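Local coordinates for protein enolase (alpha proteobacterium BAL199, PDB 3UGV) that binds magnesium at the mouth of its barrel domain and is probably a lyase of the mandelate racemase/muconate lactonizing branch of the enolase superfamily, at residues 302-307 against 311-316; 324-329 against 335-340. All blocks are in the same frame, centred on the assembly; numbering follows the deposited sequence.

Contact 1 (302-307 against 311-316); sequences MRIGGV and MRAAGV
Val-307 and Met-311 are joined by one backbone bond of helix 306-320, Met-311 N to Val-307 O at 3.1 Å, the i to i+4 step that ties the first turn to the next, while Ile-304, from the short, weakly bonded helix before it, approaches Ala-313, two residues past Met-311. The carbonyl of Val-307 has a second neighbour: Met-311 CG lies 3.3 Å from Val-307 O, because a first torsion of -63° places CG beside its own backbone N. The chain of Met-311 then bends twice, carrying its thioether end away from Val-307, whose CG1 keeps a looser apolar contact with CG. Before the two glycines, Ile-304 turns CG1 anti to its backbone N (-162°), and CD1 and CG1 both lie against the methyl of Ala-313, with CD1 4.0 Å from Ala-313 CB. Met-285 also covers Ala-313, and Pro-299 touches Ile-304, so the small residue sits among apolar neighbours. Gly-305 and Gly-306, both with positive phi, make the change of direction between the two helices. In the short first helix, Arg-303 gives NH1 to the carbonyl of Glu-277, a magnesium ligand, and NH2 to the carbonyl of Phe-117 of a neighbouring subunit; Met-302 CE rests 3.5 Å above the plane of the Arg-303 guanidinium, offset toward its rim. The short helix, the glycine turn and helix 306-320 follow strand 296-297 in the modified TIM barrel of the enolase superfamily.

Contact 2 (324-329 against 335-340); sequences MSTHLY and HVMRVT
Thr-326 and Met-337 meet inside the modified TIM barrel, where 324-329 passes from helix 306-320 toward helix 330-337 and the end of that second helix folds back over it. Although 324-329 is irregular, Ser-325 and Thr-326 bond through their backbones to Val-297 and Trp-345, which puts this run between two strand regions of the barrel wall. The joint is made mainly by side chains. Thr-326 has its methyl beside the backbone N and its hydroxyl between N and the carbonyl carbon (chi1 61°), which divides the work: OG1 pairs with the amide of Glu-347, and CG2 faces Met-337. The two side chains cross at a slant, and the packing is tight, CG2 of Thr-326 lying 3.5 Å from CG of Met-337 and 3.7 Å from its SD. Met-337 is bent at both its second and third torsions, a hooked shape that brings CE to 3.9 Å from Met-324 O and close to the CA of Ser-325. Met-324 is the reverse case: all three of its torsions are near 180°, and this extended chain delivers SD to Thr-340 CG2 at 4.2 Å, while Trp-310 and Ala-317 of helix 306-320 also touch it. On the neighbouring His-327, ND1 is bonded to Asp-300, a pairing reminiscent of the His-Asp dyad in mandelate racemase. Thr-340 bonds back to the last turn before it, and its OG1 also receives Trp-310 NE1. That hydroxyl donates to Val-336 O at 2.6 Å from 53° out of the carbonyl plane, while Val-339 N reaches the same oxygen, at 3.0 Å, from the opposite face.

How the contacts relate
Contacts 1 and 2 follow in series along the chain, the first closing before the second opens, and their centres lie about 10 Å apart within the barrel domain. Helix 306-320 leads into the 324-329 run and then helix 330-337, so successive elements of the domain pack on one another. They also touch directly: Met-324 SD is 3.7 Å from Ala-314 CA, Met-311 CE is 3.7 Å from Val-339 CG2, and Met-302 CB packs against Tyr-329 OH. Methionines thus supply a side chain to each of these junctions. Together the two contacts make a largely buried section of the barrel domain, with the side chain of Ser-325 about 10 Å and that of Ile-304 about 14 Å from a bound magnesium ion.

Contact 1 (302-307 against 311-316)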
loop_
_atom_site.group_PDB
_atom_site.type_symbol
_atom_site.label_atom_id
_atom_site.label_comp_id
_atom_site.label_asym_id
_atom_site.label_seq_id
_atom_site.Cartn_x
_atom_site.Cartn_y
_atom_site.Cartn_z
ATOM N N MET F 302 -5.808 32.213 -11.540
ATOM C CA MET F 302 -6.757 32.707 -10.556
ATOM C C MET F 302 -7.073 31.653 -9.490
ATOM O O MET F 302 -7.528 31.996 -8.401
ATOM C CB MET F 302 -8.035 33.230 -11.207
ATOM C CG MET F 302 -9.060 32.175 -11.476
ATOM S SD MET F 302 -10.612 32.873 -12.070
ATOM C CE MET F 302 -11.456 31.386 -12.615
ATOM N N ARG F 303 -6.796 30.381 -9.791
ATOM C CA ARG F 303 -7.152 29.291 -8.884
ATOM C C ARG F 303 -5.953 28.757 -8.098
ATOM O O ARG F 303 -6.092 28.377 -6.938
ATOM C CB ARG F 303 -7.822 28.139 -9.639
ATOM C CG ARG F 303 -9.164 28.471 -10.273
ATOM C CD ARG F 303 -9.900 27.217 -10.789
ATOM N NE ARG F 303 -11.099 27.583 -11.544
ATOM C CZ ARG F 303 -11.180 27.619 -12.878
ATOM N NH1 ARG F 303 -10.140 27.290 -13.633
ATOM N NH2 ARG F 303 -12.310 27.987 -13.471
ATOM N N ILE F 304 -4.782 28.718 -8.729
ATOM C CA ILE F 304 -3.604 28.177 -8.069
ATOM C C ILE F 304 -3.023 29.124 -7.012
ATOM O O ILE F 304 -2.244 28.700 -6.155
ATOM C CB ILE F 304 -2.491 27.801 -9.074
ATOM C CG1 ILE F 304 -1.477 26.847 -8.423
ATOM C CG2 ILE F 304 -1.796 29.047 -9.596
ATOM C CD1 ILE F 304 -1.897 25.378 -8.458
ATOM N N GLY F 305 -3.381 30.406 -7.089
ATOM C CA GLY F 305 -2.869 31.404 -6.160
ATOM C C GLY F 305 -1.898 32.388 -6.799
ATOM O O GLY F 305 -0.913 32.800 -6.180
ATOM N N GLY F 306 -2.181 32.754 -8.049
ATOM C CA GLY F 306 -1.407 33.749 -8.764
ATOM C C GLY F 306 0.030 33.344 -9.003
ATOM O O GLY F 306 0.330 32.165 -9.184
ATOM N N VAL F 307 0.925 34.328 -9.006
ATOM C CA VAL F 307 2.345 34.059 -9.173
ATOM C C VAL F 307 2.898 33.254 -7.992
ATOM O O VAL F 307 3.665 32.309 -8.182
ATOM C CB VAL F 307 3.151 35.363 -9.355
ATOM C CG1 VAL F 307 4.633 35.075 -9.278
ATOM C CG2 VAL F 307 2.791 36.038 -10.688
ATOM N N MET F 311 4.560 29.361 -8.303
ATOM C CA MET F 311 5.960 29.047 -8.016
ATOM C C MET F 311 6.061 27.894 -7.029
ATOM O O MET F 311 6.942 27.047 -7.140
ATOM C CB MET F 311 6.734 30.275 -7.501
ATOM C CG MET F 311 6.856 31.450 -8.503
ATOM S SD MET F 311 7.402 31.012 -10.167
ATOM C CE MET F 311 8.985 30.256 -9.837
ATOM N N ARG F 312 5.154 27.867 -6.059
ATOM C CA ARG F 312 5.116 26.771 -5.100
ATOM C C ARG F 312 4.747 25.458 -5.782
ATOM O O ARG F 312 5.318 24.407 -5.484
ATOM C CB ARG F 312 4.153 27.097 -3.960
ATOM C CG ARG F 312 4.725 28.172 -3.047
ATOM C CD ARG F 312 3.732 28.684 -2.036
ATOM N NE ARG F 312 4.158 29.972 -1.503
ATOM C CZ ARG F 312 3.649 30.551 -0.420
ATOM N NH1 ARG F 312 2.692 29.951 0.277
ATOM N NH2 ARG F 312 4.105 31.734 -0.036
ATOM N N ALA F 313 3.807 25.544 -6.719
ATOM C CA ALA F 313 3.330 24.383 -7.443
ATOM C C ALA F 313 4.405 23.909 -8.400
ATOM O O ALA F 313 4.548 22.709 -8.619
ATOM C CB ALA F 313 2.036 24.707 -8.196
ATOM N N ALA F 314 5.168 24.852 -8.955
ATOM C CA ALA F 314 6.303 24.512 -9.812
ATOM C C ALA F 314 7.304 23.682 -9.029
ATOM O O ALA F 314 7.937 22.770 -9.572
ATOM C CB ALA F 314 6.986 25.785 -10.336
ATOM N N GLY F 315 7.462 24.038 -7.757
ATOM C CA GLY F 315 8.285 23.292 -6.829
ATOM C C GLY F 315 7.788 21.883 -6.562
ATOM O O GLY F 315 8.582 20.958 -6.526
ATOM N N VAL F 316 6.482 21.710 -6.362
ATOM C CA VAL F 316 5.916 20.369 -6.255
ATOM C C VAL F 316 6.099 19.601 -7.569
ATOM O O VAL F 316 6.593 18.477 -7.580
ATOM C CB VAL F 316 4.415 20.389 -5.908
ATOM C CG1 VAL F 316 3.889 18.988 -5.887
ATOM C CG2 VAL F 316 4.164 21.056 -4.548
#

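Contact 2 (324-329 against 335-340)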
loop_
_atom_site.group_PDB
_atom_site.type_symbol
_atom_site.label_atom_id
_atom_site.label_comp_id
_atom_site.label_asym_id
_atom_site.label_seq_id
_atom_site.Cartn_x
_atom_site.Cartn_y
_atom_site.Cartn_z
ATOM N N MET F 324 4.624 20.611 -16.582
ATOM C CA MET F 324 3.661 21.592 -16.122
ATOM C C MET F 324 3.398 22.589 -17.242
ATOM O O MET F 324 4.337 23.130 -17.828
ATOM C CB MET F 324 4.233 22.282 -14.882
ATOM C CG MET F 324 3.367 23.327 -14.232
ATOM S SD MET F 324 4.043 23.648 -12.591
ATOM C CE MET F 324 3.141 25.103 -12.085
ATOM N N SER F 325 2.122 22.804 -17.553
ATOM C CA SER F 325 1.707 23.747 -18.594
ATOM C C SER F 325 0.846 24.816 -17.947
ATOM O O SER F 325 0.562 24.737 -16.755
ATOM C CB SER F 325 0.922 23.030 -19.704
ATOM O OG SER F 325 1.750 22.146 -20.454
ATOM N N THR F 326 0.426 25.815 -18.714
ATOM C CA THR F 326 -0.385 26.890 -18.154
ATOM C C THR F 326 -1.841 26.799 -18.564
ATOM O O THR F 326 -2.208 26.046 -19.453
ATOM C CB THR F 326 0.113 28.290 -18.573
ATOM O OG1 THR F 326 0.050 28.413 -20.003
ATOM C CG2 THR F 326 1.537 28.525 -18.094
ATOM N N HIS F 327 -2.670 27.585 -17.898
ATOM C CA HIS F 327 -4.046 27.747 -18.314
ATOM C C HIS F 327 -4.456 29.204 -18.200
ATOM O O HIS F 327 -4.378 29.794 -17.122
ATOM C CB HIS F 327 -4.975 26.905 -17.467
ATOM C CG HIS F 327 -6.410 27.060 -17.841
ATOM N ND1 HIS F 327 -7.312 27.756 -17.065
ATOM C CD2 HIS F 327 -7.100 26.619 -18.921
ATOM C CE1 HIS F 327 -8.500 27.720 -17.640
ATOM N NE2 HIS F 327 -8.396 27.046 -18.773
ATOM N N LEU F 328 -4.891 29.764 -19.324
ATOM C CA LEU F 328 -5.214 31.181 -19.442
ATOM C C LEU F 328 -4.021 32.090 -19.078
ATOM O O LEU F 328 -2.888 31.615 -18.881
ATOM C CB LEU F 328 -6.472 31.511 -18.632
ATOM C CG LEU F 328 -7.740 30.758 -19.061
ATOM C CD1 LEU F 328 -8.936 31.093 -18.164
ATOM C CD2 LEU F 328 -8.068 31.052 -20.525
ATOM N N TYR F 329 -4.278 33.395 -19.024
ATOM C CA TYR F 329 -3.277 34.385 -18.616
ATOM C C TYR F 329 -1.939 34.215 -19.313
ATOM O O TYR F 329 -0.923 33.998 -18.659
ATOM C CB TYR F 329 -3.069 34.344 -17.099
ATOM C CG TYR F 329 -4.363 34.359 -16.329
ATOM C CD1 TYR F 329 -4.939 35.555 -15.939
ATOM C CD2 TYR F 329 -5.014 33.176 -16.006
ATOM C CE1 TYR F 329 -6.127 35.583 -15.243
ATOM C CE2 TYR F 329 -6.212 33.189 -15.310
ATOM C CZ TYR F 329 -6.765 34.400 -14.932
ATOM O OH TYR F 329 -7.948 34.437 -14.232
ATOM N N HIS F 335 5.756 34.624 -18.530
ATOM C CA HIS F 335 6.769 35.034 -17.553
ATOM C C HIS F 335 7.199 33.893 -16.635
ATOM O O HIS F 335 8.389 33.599 -16.555
ATOM C CB HIS F 335 6.318 36.254 -16.739
ATOM C CG HIS F 335 6.532 37.558 -17.444
ATOM N ND1 HIS F 335 7.722 38.254 -17.381
ATOM C CD2 HIS F 335 5.709 38.288 -18.235
ATOM C CE1 HIS F 335 7.622 39.358 -18.099
ATOM N NE2 HIS F 335 6.412 39.401 -18.629
ATOM N N VAL F 336 6.244 33.241 -15.963
ATOM C CA VAL F 336 6.598 32.184 -15.006
ATOM C C VAL F 336 7.100 30.926 -15.697
ATOM O O VAL F 336 7.887 30.181 -15.117
ATOM C CB VAL F 336 5.439 31.793 -14.034
ATOM C CG1 VAL F 336 5.040 32.967 -13.178
ATOM C CG2 VAL F 336 4.239 31.258 -14.806
ATOM N N MET F 337 6.652 30.684 -16.930
ATOM C CA MET F 337 7.141 29.516 -17.684
ATOM C C MET F 337 8.628 29.626 -17.972
ATOM O O MET F 337 9.311 28.611 -18.135
ATOM C CB MET F 337 6.360 29.294 -18.987
ATOM C CG MET F 337 4.946 28.794 -18.775
ATOM S SD MET F 337 4.920 27.055 -18.321
ATOM C CE MET F 337 5.044 26.299 -19.947
ATOM N N ARG F 338 9.124 30.862 -18.023
ATOM C CA ARG F 338 10.550 31.120 -18.231
ATOM C C ARG F 338 11.394 30.644 -17.051
ATOM O O ARG F 338 12.581 30.399 -17.207
ATOM C CB ARG F 338 10.815 32.609 -18.497
ATOM C CG ARG F 338 10.338 33.108 -19.864
ATOM C CD ARG F 338 11.121 32.482 -21.010
ATOM N NE ARG F 338 12.550 32.771 -20.917
ATOM C CZ ARG F 338 13.458 32.394 -21.822
ATOM N NH1 ARG F 338 13.094 31.713 -22.902
ATOM N NH2 ARG F 338 14.738 32.703 -21.653
ATOM N N VAL F 339 10.790 30.515 -15.875
ATOM C CA VAL F 339 11.530 30.016 -14.717
ATOM C C VAL F 339 10.910 28.756 -14.137
ATOM O O VAL F 339 11.209 28.385 -13.007
ATOM C CB VAL F 339 11.624 31.057 -13.605
ATOM C CG1 VAL F 339 12.357 32.280 -14.109
ATOM C CG2 VAL F 339 10.225 31.431 -13.115
ATOM N N THR F 340 10.046 28.101 -14.904
ATOM C CA THR F 340 9.408 26.874 -14.430
ATOM C C THR F 340 10.187 25.639 -14.886
ATOM O O THR F 340 10.342 25.367 -16.086
ATOM C CB THR F 340 7.949 26.794 -14.878
ATOM O OG1 THR F 340 7.215 27.866 -14.275
ATOM C CG2 THR F 340 7.340 25.456 -14.480
#